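Polyguluronate lyase (Corynebacterium sp., PDB 1UAI) probably cleaves the poly-alpha-L-guluronate stretches of alginate as a lyase, and is built as a jellyroll beta-sandwich. Local coordinates at residues Met97-Ala102 with Thr156-Lys161; Lys50-Gln55 with Ser215-Gln220; Val114-His119 with Thr126-Glu131; Thr133-Thr138 with Lys146-Asp151. All blocks are in the same frame, centred on the assembly; numbering follows the deposited sequence.

Contact 1 of 4, residues Met97-Ala102 with Thr156-Lys161; sequences MVFREA and TVFEGK
Glu159 reaches across to Arg100, and their charged ends meet on one face of an antiparallel strand pair. The Glu159 chain runs out with CG anti to the backbone N (chi1 -177°) and stays extended. Arg100 is extended from CG to NE. The two cross obliquely, yet their guanidinium and carboxylate planes are nearly coplanar. Glu159 OE1 lies at the guanidinium edge. Arg100 NE donates to Glu159 OE1 (2.7 Å), which uses its anti lone pair. A weak second bond comes to OE1 from Arg100 NH2. Val98 flanks the pair on the same face, with CG1 4.1 Å from Glu159 CG.

Phe158 is turned to the other face with Phe99 and Glu101. Its CE1 meets Phe99 CE1 at 3.7 Å, with the ring planes at 80° in an oblique pair. Glu101 lies alongside Phe158, and Glu101 CG is 3.6 Å from Phe158 CZ. Its carboxylate stands almost perpendicular to that ring. Gly160 pairs with Phe99, and its CA sits over the Phe99 ring face, 3.9 Å from the centroid, as a CH-pi contact.

The backbones are joined by two hydrogen-bonded pairs, Phe99 with Gly160 and Glu101 with Phe158. Strand 211-223 continues the sheet beyond strand 95-105, and Phe128 of the opposing sheet meets Phe99 edge-to-face.

The chemistry divides by face. The Phe99 and Phe158 rings pack inside the sandwich, whereas the Arg100-Glu159 salt bridge lies on the partly exposed face. Lys218 also lies close to Arg100, so the Glu159 carboxylate probably offsets some of the positive charge there.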
loop_
_atom_site.group_PDB
_atom_site.type_symbol
_atom_site.label_atom_id
_atom_site.label_comp_id
_atom_site.label_asym_id
_atom_site.label_seq_id
_atom_site.Cartn_x
_atom_site.Cartn_y
_atom_site.Cartn_z
ATOM N N MET A 97 11.094 5.435 -2.610
ATOM C CA MET A 97 10.247 4.343 -3.060
ATOM C C MET A 97 9.594 4.815 -4.344
ATOM O O MET A 97 8.947 5.867 -4.380
ATOM C CB MET A 97 9.140 3.936 -2.080
ATOM C CG MET A 97 8.218 2.884 -2.734
ATOM S SD MET A 97 7.085 1.957 -1.683
ATOM C CE MET A 97 5.974 3.266 -1.171
ATOM N N VAL A 98 9.815 4.054 -5.408
ATOM C CA VAL A 98 9.206 4.333 -6.697
ATOM C C VAL A 98 8.280 3.157 -6.946
ATOM O O VAL A 98 8.681 2.000 -6.801
ATOM C CB VAL A 98 10.238 4.381 -7.840
ATOM C CG1 VAL A 98 9.522 4.573 -9.175
ATOM C CG2 VAL A 98 11.228 5.504 -7.603
ATOM N N PHE A 99 7.040 3.447 -7.306
ATOM C CA PHE A 99 6.091 2.381 -7.566
ATOM C C PHE A 99 5.165 2.750 -8.708
ATOM O O PHE A 99 4.962 3.927 -9.006
ATOM C CB PHE A 99 5.270 2.085 -6.301
ATOM C CG PHE A 99 4.383 3.222 -5.864
ATOM C CD1 PHE A 99 3.077 3.329 -6.336
ATOM C CD2 PHE A 99 4.862 4.200 -4.995
ATOM C CE1 PHE A 99 2.264 4.392 -5.949
ATOM C CE2 PHE A 99 4.058 5.265 -4.605
ATOM C CZ PHE A 99 2.757 5.362 -5.081
ATOM N N ARG A 100 4.643 1.730 -9.375
ATOM C CA ARG A 100 3.688 1.931 -10.452
ATOM C C ARG A 100 2.505 1.071 -10.074
ATOM O O ARG A 100 2.650 -0.132 -9.857
ATOM C CB ARG A 100 4.254 1.488 -11.798
ATOM C CG ARG A 100 5.307 2.430 -12.334
ATOM C CD ARG A 100 5.812 2.005 -13.695
ATOM N NE ARG A 100 6.981 2.787 -14.078
ATOM C CZ ARG A 100 7.711 2.559 -15.163
ATOM N NH1 ARG A 100 7.390 1.565 -15.981
ATOM N NH2 ARG A 100 8.765 3.318 -15.424
ATOM N N GLU A 101 1.334 1.686 -9.967
ATOM C CA GLU A 101 0.153 0.937 -9.589
ATOM C C GLU A 101 -1.093 1.542 -10.193
ATOM O O GLU A 101 -1.065 2.628 -10.778
ATOM C CB GLU A 101 -0.000 0.913 -8.061
ATOM C CG GLU A 101 -0.313 2.273 -7.440
ATOM C CD GLU A 101 -0.463 2.218 -5.924
ATOM O OE1 GLU A 101 0.083 1.278 -5.303
ATOM O OE2 GLU A 101 -1.110 3.119 -5.344
ATOM N N ALA A 102 -2.187 0.810 -10.054
ATOM C CA ALA A 102 -3.480 1.265 -10.520
ATOM C C ALA A 102 -4.508 0.824 -9.491
ATOM O O ALA A 102 -4.400 -0.268 -8.924
ATOM C CB ALA A 102 -3.813 0.653 -11.878
ATOM N N THR A 156 -6.119 2.941 -14.306
ATOM C CA THR A 156 -5.077 3.727 -14.948
ATOM C C THR A 156 -3.804 3.597 -14.123
ATOM O O THR A 156 -3.792 3.882 -12.925
ATOM C CB THR A 156 -5.446 5.217 -15.042
ATOM O OG1 THR A 156 -6.694 5.361 -15.728
ATOM C CG2 THR A 156 -4.374 5.975 -15.814
ATOM N N VAL A 157 -2.733 3.158 -14.769
ATOM C CA VAL A 157 -1.461 2.998 -14.086
ATOM C C VAL A 157 -0.750 4.339 -13.993
ATOM O O VAL A 157 -0.687 5.091 -14.967
ATOM C CB VAL A 157 -0.543 2.004 -14.833
ATOM C CG1 VAL A 157 0.800 1.890 -14.120
ATOM C CG2 VAL A 157 -1.214 0.644 -14.919
ATOM N N PHE A 158 -0.238 4.646 -12.806
ATOM C CA PHE A 158 0.507 5.878 -12.594
ATOM C C PHE A 158 1.768 5.521 -11.830
ATOM O O PHE A 158 1.865 4.438 -11.240
ATOM C CB PHE A 158 -0.322 6.907 -11.805
ATOM C CG PHE A 158 -0.597 6.511 -10.378
ATOM C CD1 PHE A 158 0.275 6.875 -9.352
ATOM C CD2 PHE A 158 -1.728 5.770 -10.062
ATOM C CE1 PHE A 158 0.018 6.501 -8.031
ATOM C CE2 PHE A 158 -1.993 5.392 -8.749
ATOM C CZ PHE A 158 -1.121 5.757 -7.731
ATOM N N GLU A 159 2.741 6.421 -11.865
ATOM C CA GLU A 159 3.988 6.205 -11.161
ATOM C C GLU A 159 4.065 7.171 -9.991
ATOM O O GLU A 159 4.002 8.388 -10.170
ATOM C CB GLU A 159 5.178 6.416 -12.101
ATOM C CG GLU A 159 6.529 6.139 -11.460
ATOM C CD GLU A 159 7.660 6.133 -12.471
ATOM O OE1 GLU A 159 7.664 5.251 -13.353
ATOM O OE2 GLU A 159 8.542 7.012 -12.389
ATOM N N GLY A 160 4.172 6.620 -8.789
ATOM C CA GLY A 160 4.282 7.452 -7.611
ATOM C C GLY A 160 5.686 7.335 -7.061
ATOM O O GLY A 160 6.371 6.334 -7.284
ATOM N N LYS A 161 6.132 8.367 -6.360
ATOM C CA LYS A 161 7.456 8.332 -5.766
ATOM C C LYS A 161 7.532 9.150 -4.492
ATOM O O LYS A 161 6.993 10.255 -4.416
ATOM C CB LYS A 161 8.519 8.847 -6.746
ATOM C CG LYS A 161 9.940 8.804 -6.175
ATOM C CD LYS A 161 11.011 9.131 -7.209
ATOM C CE LYS A 161 10.953 10.579 -7.662
ATOM N NZ LYS A 161 12.077 10.908 -8.586
#

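Contact 2 of 4, residues Lys50-Gln55 with Ser215-Gln220; sequences KCTGVQ and SLYKLQ
Thr52 meets the Tyr217 ring at its edge. The Thr52 side chain runs at a slant to that of Tyr217, on the CD1-CE1 side of the ring. Thr52 OG1 lies in the ring plane, 3.3 Å from Tyr217 CE1. The Thr52 carbonyl O also approaches the edge, 3.2 Å from Tyr217 CD1. Tyr217 CG lies beside its own backbone N and anti to the carbonyl carbon (chi1 -64°), which brings the ring back toward the loop before strand 54-59. A water joins the polar ends, at 2.7 Å from Thr52 OG1 and a longer 3.3 Å from Tyr217 OH.

Gly53 passes beside the ring, its CA 3.8 Å from Tyr217 CD1.

Val54 and Leu216 form an antiparallel hydrogen-bonded pair, and their side chains share a face. Leu216 N gives to Val54 O at 2.8 Å, and Val54 N returns a nearly straight bond to Leu216 O at 2.9 Å. Gln55 and Ser215 follow on the other face, where Ser215 OG bonds to Asn104. On its other side strand 211-223 pairs with strand 95-105, where Tyr217 and Lys218 both face Arg100 in a classic beta bulge. The disulfide from Cys51 to Cys4 ties the loop to the N-terminal region.

Two backbone bonds thus carry the strand pairing. Beyond them the loop meets the strand through the Tyr217 ring edge and a shared water, a polar join.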
loop_
_atom_site.group_PDB
_atom_site.type_symbol
_atom_site.label_atom_id
_atom_site.label_comp_id
_atom_site.label_asym_id
_atom_site.label_seq_id
_atom_site.Cartn_x
_atom_site.Cartn_y
_atom_site.Cartn_z
ATOM N N LYS A 50 -3.614 -11.223 -16.198
ATOM C CA LYS A 50 -2.799 -10.878 -17.358
ATOM C C LYS A 50 -1.305 -11.132 -17.179
ATOM O O LYS A 50 -0.522 -10.916 -18.104
ATOM C CB LYS A 50 -3.038 -9.418 -17.754
ATOM C CG LYS A 50 -4.417 -9.165 -18.347
ATOM C CD LYS A 50 -4.569 -7.723 -18.806
ATOM C CE LYS A 50 -5.923 -7.486 -19.460
ATOM N NZ LYS A 50 -7.046 -7.707 -18.508
ATOM N N CYS A 51 -0.915 -11.593 -15.993
ATOM C CA CYS A 51 0.485 -11.894 -15.701
ATOM C C CYS A 51 1.409 -10.699 -15.949
ATOM O O CYS A 51 2.466 -10.835 -16.569
ATOM C CB CYS A 51 0.951 -13.087 -16.545
ATOM S SG CYS A 51 2.602 -13.712 -16.096
ATOM N N THR A 52 1.007 -9.532 -15.453
ATOM C CA THR A 52 1.786 -8.309 -15.617
ATOM C C THR A 52 2.109 -7.623 -14.294
ATOM O O THR A 52 2.949 -6.727 -14.248
ATOM C CB THR A 52 1.044 -7.291 -16.498
ATOM O OG1 THR A 52 -0.280 -7.103 -15.988
ATOM C CG2 THR A 52 0.977 -7.775 -17.939
ATOM N N GLY A 53 1.437 -8.030 -13.223
ATOM C CA GLY A 53 1.689 -7.418 -11.933
ATOM C C GLY A 53 1.053 -8.187 -10.796
ATOM O O GLY A 53 0.597 -9.319 -10.973
ATOM N N VAL A 54 1.022 -7.566 -9.623
ATOM C CA VAL A 54 0.456 -8.196 -8.442
ATOM C C VAL A 54 -0.870 -7.570 -8.044
ATOM O O VAL A 54 -0.986 -6.352 -7.897
ATOM C CB VAL A 54 1.430 -8.100 -7.244
ATOM C CG1 VAL A 54 0.820 -8.761 -6.011
ATOM C CG2 VAL A 54 2.756 -8.755 -7.604
ATOM N N GLN A 55 -1.870 -8.427 -7.881
ATOM C CA GLN A 55 -3.201 -8.009 -7.471
ATOM C C GLN A 55 -3.331 -8.098 -5.953
ATOM O O GLN A 55 -3.072 -9.150 -5.362
ATOM C CB GLN A 55 -4.248 -8.913 -8.127
ATOM C CG GLN A 55 -5.658 -8.765 -7.578
ATOM C CD GLN A 55 -6.647 -9.635 -8.323
ATOM O OE1 GLN A 55 -6.817 -9.491 -9.533
ATOM N NE2 GLN A 55 -7.298 -10.548 -7.610
ATOM N N SER A 215 -3.435 -2.887 -8.173
ATOM C CA SER A 215 -2.507 -3.724 -8.923
ATOM C C SER A 215 -1.169 -2.996 -8.915
ATOM O O SER A 215 -1.091 -1.813 -9.252
ATOM C CB SER A 215 -2.988 -3.934 -10.360
ATOM O OG SER A 215 -4.090 -4.825 -10.403
ATOM N N LEU A 216 -0.126 -3.713 -8.514
ATOM C CA LEU A 216 1.219 -3.161 -8.420
ATOM C C LEU A 216 2.088 -3.740 -9.532
ATOM O O LEU A 216 2.278 -4.955 -9.620
ATOM C CB LEU A 216 1.791 -3.503 -7.045
ATOM C CG LEU A 216 3.066 -2.821 -6.554
ATOM C CD1 LEU A 216 2.903 -1.311 -6.596
ATOM C CD2 LEU A 216 3.355 -3.284 -5.132
ATOM N N TYR A 217 2.622 -2.852 -10.365
ATOM C CA TYR A 217 3.429 -3.227 -11.522
ATOM C C TYR A 217 4.930 -3.028 -11.385
ATOM O O TYR A 217 5.713 -3.704 -12.053
ATOM C CB TYR A 217 2.910 -2.459 -12.737
ATOM C CG TYR A 217 1.498 -2.855 -13.084
ATOM C CD1 TYR A 217 1.250 -4.054 -13.744
ATOM C CD2 TYR A 217 0.407 -2.082 -12.683
ATOM C CE1 TYR A 217 -0.039 -4.484 -13.997
ATOM C CE2 TYR A 217 -0.902 -2.507 -12.932
ATOM C CZ TYR A 217 -1.110 -3.714 -13.589
ATOM O OH TYR A 217 -2.383 -4.181 -13.825
ATOM N N LYS A 218 5.326 -2.094 -10.532
ATOM C CA LYS A 218 6.735 -1.814 -10.301
ATOM C C LYS A 218 6.851 -1.410 -8.841
ATOM O O LYS A 218 5.976 -0.721 -8.319
ATOM C CB LYS A 218 7.191 -0.673 -11.209
ATOM C CG LYS A 218 8.689 -0.556 -11.405
ATOM C CD LYS A 218 8.980 0.440 -12.519
ATOM C CE LYS A 218 10.426 0.393 -12.964
ATOM N NZ LYS A 218 10.644 1.279 -14.141
ATOM N N LEU A 219 7.919 -1.851 -8.184
ATOM C CA LEU A 219 8.145 -1.536 -6.777
ATOM C C LEU A 219 9.643 -1.518 -6.528
ATOM O O LEU A 219 10.302 -2.560 -6.579
ATOM C CB LEU A 219 7.484 -2.586 -5.882
ATOM C CG LEU A 219 7.633 -2.372 -4.374
ATOM C CD1 LEU A 219 6.950 -1.072 -3.957
ATOM C CD2 LEU A 219 7.028 -3.556 -3.637
ATOM N N GLN A 220 10.176 -0.333 -6.247
ATOM C CA GLN A 220 11.607 -0.168 -6.031
ATOM C C GLN A 220 11.874 0.713 -4.817
ATOM O O GLN A 220 11.345 1.816 -4.717
ATOM C CB GLN A 220 12.247 0.481 -7.272
ATOM C CG GLN A 220 11.722 -0.042 -8.615
ATOM C CD GLN A 220 12.286 0.707 -9.819
ATOM O OE1 GLN A 220 12.421 1.930 -9.802
ATOM N NE2 GLN A 220 12.594 -0.029 -10.882
HETATM O O HOH W 1 -2.235 -5.392 -16.883
#

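Contact 3 of 4, residues Val114-His119 with Thr126-Glu131; sequences VGAQIH and TVFRLE
Thr126 lies alongside Ile118, both side chains pointing the same way. Thr126 CG2 is the branch that touches, 3.9 Å from Ile118 CD1. With Thr126 OG1 anti to the backbone N (chi1 174°), the methyl is left to face isoleucine, and the hydroxyl bonds to Thr138 O on the next strand. The backbones form an antiparallel hydrogen-bonded pair: Ile118 N gives to Thr126 O at 3.0 Å, and the return bond from Thr126 N is weak.

Val127 turns to the opposite face. It crosses Val114 at about a right angle, and Val114 CG1 comes 3.7 Å from Val127 CB. Gln117 and Val127 form a non-hydrogen-bonded pair.

Phe128 returns to the face of Ile118. Its CD2 is 4.2 Å from Ala116 CB, an oblique approach to the ring. Phe128 N bonds to Ala116 O at 2.9 Å, and Gly115 N donates to Phe128 O (3.0 Å).

Arg129 shares the Val114 face. Its CG is 4.1 Å from Val114 CG2, and the extended chain carries the guanidinium to Glu131 two residues on. There NE bonds to Glu131 OE2 at 2.7 Å in a salt bridge, met on the anti side of the oxygen. Glu131 OE1 has a second partner, His144.

This buried hairpin lies between strand 134-139 and the strands 189-192 and 194-196 of one sheet. On its inner face, Phe128 meets Phe162 of the opposing sheet edge-to-face.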
loop_
_atom_site.group_PDB
_atom_site.type_symbol
_atom_site.label_atom_id
_atom_site.label_comp_id
_atom_site.label_asym_id
_atom_site.label_seq_id
_atom_site.Cartn_x
_atom_site.Cartn_y
_atom_site.Cartn_z
ATOM N N VAL A 114 -6.329 3.160 0.035
ATOM C CA VAL A 114 -4.946 3.631 0.122
ATOM C C VAL A 114 -4.026 2.649 -0.619
ATOM O O VAL A 114 -4.084 1.438 -0.385
ATOM C CB VAL A 114 -4.526 3.772 1.606
ATOM C CG1 VAL A 114 -3.032 4.006 1.722
ATOM C CG2 VAL A 114 -5.292 4.926 2.238
ATOM N N GLY A 115 -3.179 3.175 -1.505
ATOM C CA GLY A 115 -2.308 2.321 -2.301
ATOM C C GLY A 115 -0.811 2.334 -2.042
ATOM O O GLY A 115 -0.086 1.498 -2.582
ATOM N N ALA A 116 -0.340 3.282 -1.245
ATOM C CA ALA A 116 1.075 3.356 -0.911
ATOM C C ALA A 116 1.233 4.306 0.253
ATOM O O ALA A 116 0.451 5.248 0.403
ATOM C CB ALA A 116 1.885 3.848 -2.103
ATOM N N GLN A 117 2.236 4.071 1.087
ATOM C CA GLN A 117 2.439 4.966 2.206
ATOM C C GLN A 117 3.813 4.965 2.836
ATOM O O GLN A 117 4.675 4.135 2.529
ATOM C CB GLN A 117 1.394 4.703 3.311
ATOM C CG GLN A 117 0.924 3.253 3.487
ATOM C CD GLN A 117 0.084 3.033 4.754
ATOM O OE1 GLN A 117 -0.581 2.005 4.903
ATOM N NE2 GLN A 117 0.127 3.991 5.673
ATOM N N ILE A 118 4.013 5.979 3.671
ATOM C CA ILE A 118 5.190 6.100 4.510
ATOM C C ILE A 118 4.491 6.048 5.860
ATOM O O ILE A 118 3.520 6.776 6.098
ATOM C CB ILE A 118 5.933 7.448 4.397
ATOM C CG1 ILE A 118 6.670 7.531 3.059
ATOM C CG2 ILE A 118 6.931 7.581 5.558
ATOM C CD1 ILE A 118 7.396 8.839 2.849
ATOM N N HIS A 119 4.962 5.162 6.723
ATOM C CA HIS A 119 4.380 4.979 8.044
ATOM C C HIS A 119 5.548 5.004 9.022
ATOM O O HIS A 119 6.679 4.711 8.634
ATOM C CB HIS A 119 3.687 3.610 8.077
ATOM C CG HIS A 119 2.698 3.440 9.188
ATOM N ND1 HIS A 119 3.067 3.327 10.512
ATOM C CD2 HIS A 119 1.348 3.340 9.164
ATOM C CE1 HIS A 119 1.986 3.163 11.254
ATOM N NE2 HIS A 119 0.930 3.168 10.462
ATOM N N THR A 126 2.234 9.904 5.359
ATOM C CA THR A 126 1.681 10.427 4.116
ATOM C C THR A 126 1.401 9.221 3.232
ATOM O O THR A 126 2.209 8.294 3.164
ATOM C CB THR A 126 2.657 11.403 3.410
ATOM O OG1 THR A 126 2.125 11.766 2.131
ATOM C CG2 THR A 126 4.030 10.779 3.232
ATOM N N VAL A 127 0.244 9.223 2.577
ATOM C CA VAL A 127 -0.143 8.104 1.728
ATOM C C VAL A 127 -0.845 8.572 0.456
ATOM O O VAL A 127 -1.277 9.724 0.358
ATOM C CB VAL A 127 -1.119 7.138 2.483
ATOM C CG1 VAL A 127 -0.684 6.961 3.927
ATOM C CG2 VAL A 127 -2.544 7.672 2.427
ATOM N N PHE A 128 -0.927 7.667 -0.518
ATOM C CA PHE A 128 -1.641 7.916 -1.769
ATOM C C PHE A 128 -3.023 7.343 -1.471
ATOM O O PHE A 128 -3.179 6.132 -1.274
ATOM C CB PHE A 128 -0.991 7.165 -2.933
ATOM C CG PHE A 128 0.201 7.870 -3.529
ATOM C CD1 PHE A 128 0.121 8.446 -4.795
ATOM C CD2 PHE A 128 1.405 7.947 -2.835
ATOM C CE1 PHE A 128 1.223 9.087 -5.363
ATOM C CE2 PHE A 128 2.514 8.586 -3.394
ATOM C CZ PHE A 128 2.420 9.155 -4.659
ATOM N N ARG A 129 -4.017 8.224 -1.433
ATOM C CA ARG A 129 -5.378 7.853 -1.083
ATOM C C ARG A 129 -6.399 8.227 -2.149
ATOM O O ARG A 129 -6.526 9.397 -2.518
ATOM C CB ARG A 129 -5.739 8.542 0.239
ATOM C CG ARG A 129 -7.151 8.294 0.743
ATOM C CD ARG A 129 -7.461 9.159 1.964
ATOM N NE ARG A 129 -8.799 8.889 2.483
ATOM C CZ ARG A 129 -9.056 8.146 3.555
ATOM N NH1 ARG A 129 -8.067 7.598 4.247
ATOM N NH2 ARG A 129 -10.313 7.924 3.918
ATOM N N LEU A 130 -7.133 7.232 -2.638
ATOM C CA LEU A 130 -8.160 7.478 -3.639
ATOM C C LEU A 130 -9.543 7.467 -2.999
ATOM O O LEU A 130 -9.867 6.575 -2.209
ATOM C CB LEU A 130 -8.123 6.411 -4.740
ATOM C CG LEU A 130 -9.196 6.539 -5.833
ATOM C CD1 LEU A 130 -8.969 7.825 -6.620
ATOM C CD2 LEU A 130 -9.151 5.335 -6.762
ATOM N N GLU A 131 -10.340 8.479 -3.328
ATOM C CA GLU A 131 -11.720 8.583 -2.862
ATOM C C GLU A 131 -12.528 8.851 -4.130
ATOM O O GLU A 131 -12.524 9.966 -4.650
ATOM C CB GLU A 131 -11.889 9.738 -1.866
ATOM C CG GLU A 131 -10.986 9.627 -0.647
ATOM C CD GLU A 131 -11.367 10.577 0.476
ATOM O OE1 GLU A 131 -12.065 11.580 0.217
ATOM O OE2 GLU A 131 -10.958 10.324 1.630
#

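Contact 4 of 4, residues Thr133-Thr138 with Lys146-Asp151; sequences TSLYIT and KLVTSD
Leu135 and Thr149 begin the backbone bonding of this hairpin, with Leu135 N giving to Thr149 O at 2.9 Å. Val148 N donates to Leu135 O (2.7 Å), which also accepts a weak bond from Thr149 N. One carbonyl therefore faces two successive residues, a classic beta bulge that shifts the register by one. Past it, Ile137 and Lys146 form a hydrogen-bonded pair, with Ile137 N bound to Lys146 O at 2.8 Å.

Polar side chains act at the open end of the hairpin. Thr133 OG1 donates to Ser150 O at 2.8 Å, coming from above the carbonyl plane. Thr149 OG1 accepts from Asp151 N at 2.9 Å, an ST turn that folds the chain as the strand ends.

The aromatic contact lies on the face of Tyr136 and Leu147. Leu147 CD1 sits over one face of the Tyr136 ring, 4.0 Å from the centroid and offset toward the rim, as a CH-pi contact. The leucine CG is anti to the backbone N (chi1 174°), and this carries the methyl back over the ring. His144 also stacks on Tyr136.

Apolar packing takes the other face. Val148 CG2 touches Ile137 CG1 at 3.6 Å as the two side chains cross, and Val148 CB lies 4.2 Å from Leu135 CG. Tyr173 of the opposing sheet meets Leu135, Val148 and Thr149.

The two faces differ in chemistry. At the bulge Val148 joins Leu135 and Ile137 in the apolar group facing the other sheet, while Tyr136 and Leu147 pack toward the outer surface.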
loop_
_atom_site.group_PDB
_atom_site.type_symbol
_atom_site.label_atom_id
_atom_site.label_comp_id
_atom_site.label_asym_id
_atom_site.label_seq_id
_atom_site.Cartn_x
_atom_site.Cartn_y
_atom_site.Cartn_z
ATOM N N THR A 133 -13.022 9.373 -7.620
ATOM C CA THR A 133 -12.115 9.678 -8.721
ATOM C C THR A 133 -11.109 10.737 -8.278
ATOM O O THR A 133 -10.364 11.276 -9.095
ATOM C CB THR A 133 -12.863 10.197 -9.975
ATOM O OG1 THR A 133 -13.516 11.434 -9.673
ATOM C CG2 THR A 133 -13.898 9.183 -10.433
ATOM N N SER A 134 -11.087 11.032 -6.981
ATOM C CA SER A 134 -10.166 12.023 -6.445
ATOM C C SER A 134 -9.016 11.359 -5.710
ATOM O O SER A 134 -9.209 10.724 -4.672
ATOM C CB SER A 134 -10.898 12.985 -5.507
ATOM O OG SER A 134 -11.769 13.833 -6.234
ATOM N N LEU A 135 -7.823 11.504 -6.274
ATOM C CA LEU A 135 -6.610 10.939 -5.700
ATOM C C LEU A 135 -5.897 12.027 -4.906
ATOM O O LEU A 135 -5.648 13.119 -5.421
ATOM C CB LEU A 135 -5.694 10.426 -6.813
ATOM C CG LEU A 135 -4.335 9.876 -6.378
ATOM C CD1 LEU A 135 -4.523 8.680 -5.452
ATOM C CD2 LEU A 135 -3.537 9.487 -7.608
ATOM N N TYR A 136 -5.570 11.717 -3.656
ATOM C CA TYR A 136 -4.901 12.660 -2.767
ATOM C C TYR A 136 -3.593 12.133 -2.216
ATOM O O TYR A 136 -3.364 10.923 -2.160
ATOM C CB TYR A 136 -5.756 12.939 -1.532
ATOM C CG TYR A 136 -7.127 13.487 -1.790
ATOM C CD1 TYR A 136 -7.354 14.858 -1.812
ATOM C CD2 TYR A 136 -8.211 12.633 -1.982
ATOM C CE1 TYR A 136 -8.629 15.369 -2.011
ATOM C CE2 TYR A 136 -9.488 13.132 -2.187
ATOM C CZ TYR A 136 -9.691 14.500 -2.198
ATOM O OH TYR A 136 -10.963 14.995 -2.385
ATOM N N ILE A 137 -2.749 13.074 -1.806
ATOM C CA ILE A 137 -1.522 12.757 -1.095
ATOM C C ILE A 137 -1.908 13.325 0.269
ATOM O O ILE A 137 -2.235 14.512 0.394
ATOM C CB ILE A 137 -0.280 13.508 -1.606
ATOM C CG1 ILE A 137 0.016 13.115 -3.053
ATOM C CG2 ILE A 137 0.912 13.197 -0.693
ATOM C CD1 ILE A 137 0.159 11.636 -3.271
ATOM N N THR A 138 -1.906 12.473 1.284
ATOM C CA THR A 138 -2.297 12.888 2.620
ATOM C C THR A 138 -1.123 13.396 3.444
ATOM O O THR A 138 0.032 13.307 3.032
ATOM C CB THR A 138 -2.923 11.714 3.379
ATOM O OG1 THR A 138 -1.908 10.738 3.645
ATOM C CG2 THR A 138 -4.032 11.069 2.552
ATOM N N LYS A 146 -3.429 17.206 -0.229
ATOM C CA LYS A 146 -3.173 17.655 -1.591
ATOM C C LYS A 146 -3.926 16.809 -2.604
ATOM O O LYS A 146 -3.736 15.597 -2.677
ATOM C CB LYS A 146 -1.671 17.601 -1.902
ATOM C CG LYS A 146 -1.317 17.766 -3.382
ATOM C CD LYS A 146 -1.703 19.128 -3.938
ATOM C CE LYS A 146 -1.321 19.227 -5.410
ATOM N NZ LYS A 146 -1.661 20.549 -5.998
ATOM N N LEU A 147 -4.796 17.453 -3.371
ATOM C CA LEU A 147 -5.534 16.755 -4.412
ATOM C C LEU A 147 -4.602 16.635 -5.613
ATOM O O LEU A 147 -4.131 17.641 -6.141
ATOM C CB LEU A 147 -6.779 17.547 -4.824
ATOM C CG LEU A 147 -7.544 16.976 -6.023
ATOM C CD1 LEU A 147 -8.241 15.685 -5.622
ATOM C CD2 LEU A 147 -8.556 17.997 -6.524
ATOM N N VAL A 148 -4.313 15.408 -6.026
ATOM C CA VAL A 148 -3.459 15.189 -7.186
ATOM C C VAL A 148 -4.310 15.401 -8.436
ATOM O O VAL A 148 -3.916 16.113 -9.360
ATOM C CB VAL A 148 -2.882 13.758 -7.185
ATOM C CG1 VAL A 148 -2.091 13.511 -8.460
ATOM C CG2 VAL A 148 -1.995 13.562 -5.960
ATOM N N THR A 149 -5.483 14.778 -8.450
ATOM C CA THR A 149 -6.416 14.907 -9.561
ATOM C C THR A 149 -7.804 14.459 -9.127
ATOM O O THR A 149 -7.943 13.540 -8.318
ATOM C CB THR A 149 -5.993 14.048 -10.777
ATOM O OG1 THR A 149 -7.006 14.126 -11.789
ATOM C CG2 THR A 149 -5.806 12.592 -10.375
ATOM N N SER A 150 -8.827 15.130 -9.647
ATOM C CA SER A 150 -10.209 14.774 -9.347
ATOM C C SER A 150 -10.717 13.931 -10.512
ATOM O O SER A 150 -11.900 13.595 -10.585
ATOM C CB SER A 150 -11.065 16.035 -9.216
ATOM O OG SER A 150 -11.025 16.799 -10.410
ATOM N N ASP A 151 -9.804 13.579 -11.411
ATOM C CA ASP A 151 -10.147 12.808 -12.594
ATOM C C ASP A 151 -9.348 11.509 -12.715
ATOM O O ASP A 151 -8.912 11.140 -13.807
ATOM C CB ASP A 151 -9.943 13.702 -13.829
ATOM C CG ASP A 151 -10.515 13.108 -15.102
ATOM O OD1 ASP A 151 -11.563 12.433 -15.045
ATOM O OD2 ASP A 151 -9.920 13.341 -16.176
#

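The four contacts sample the two antiparallel sheets of the jellyroll sandwich. Contacts 1 and 2 share one sheet, where strands 95-105 and 211-223 are neighbours, and their centres lie about 10 Å apart. Contacts 3 and 4 are successive hairpins in the other sheet, with centres about 11 Å apart and strands 124-131 and 134-139 adjacent. Contact 1 faces contact 3 across the core, also about 11 Å between centres, through Phe99, Phe158 and Phe128. Contacts 2 and 4 are farthest apart, at about 22 Å between centres. Along the chain, contacts 3 and 4 follow in series inside the loop closed by contact 1, itself nested within contact 2. Distant sequence segments thus close around local hairpins.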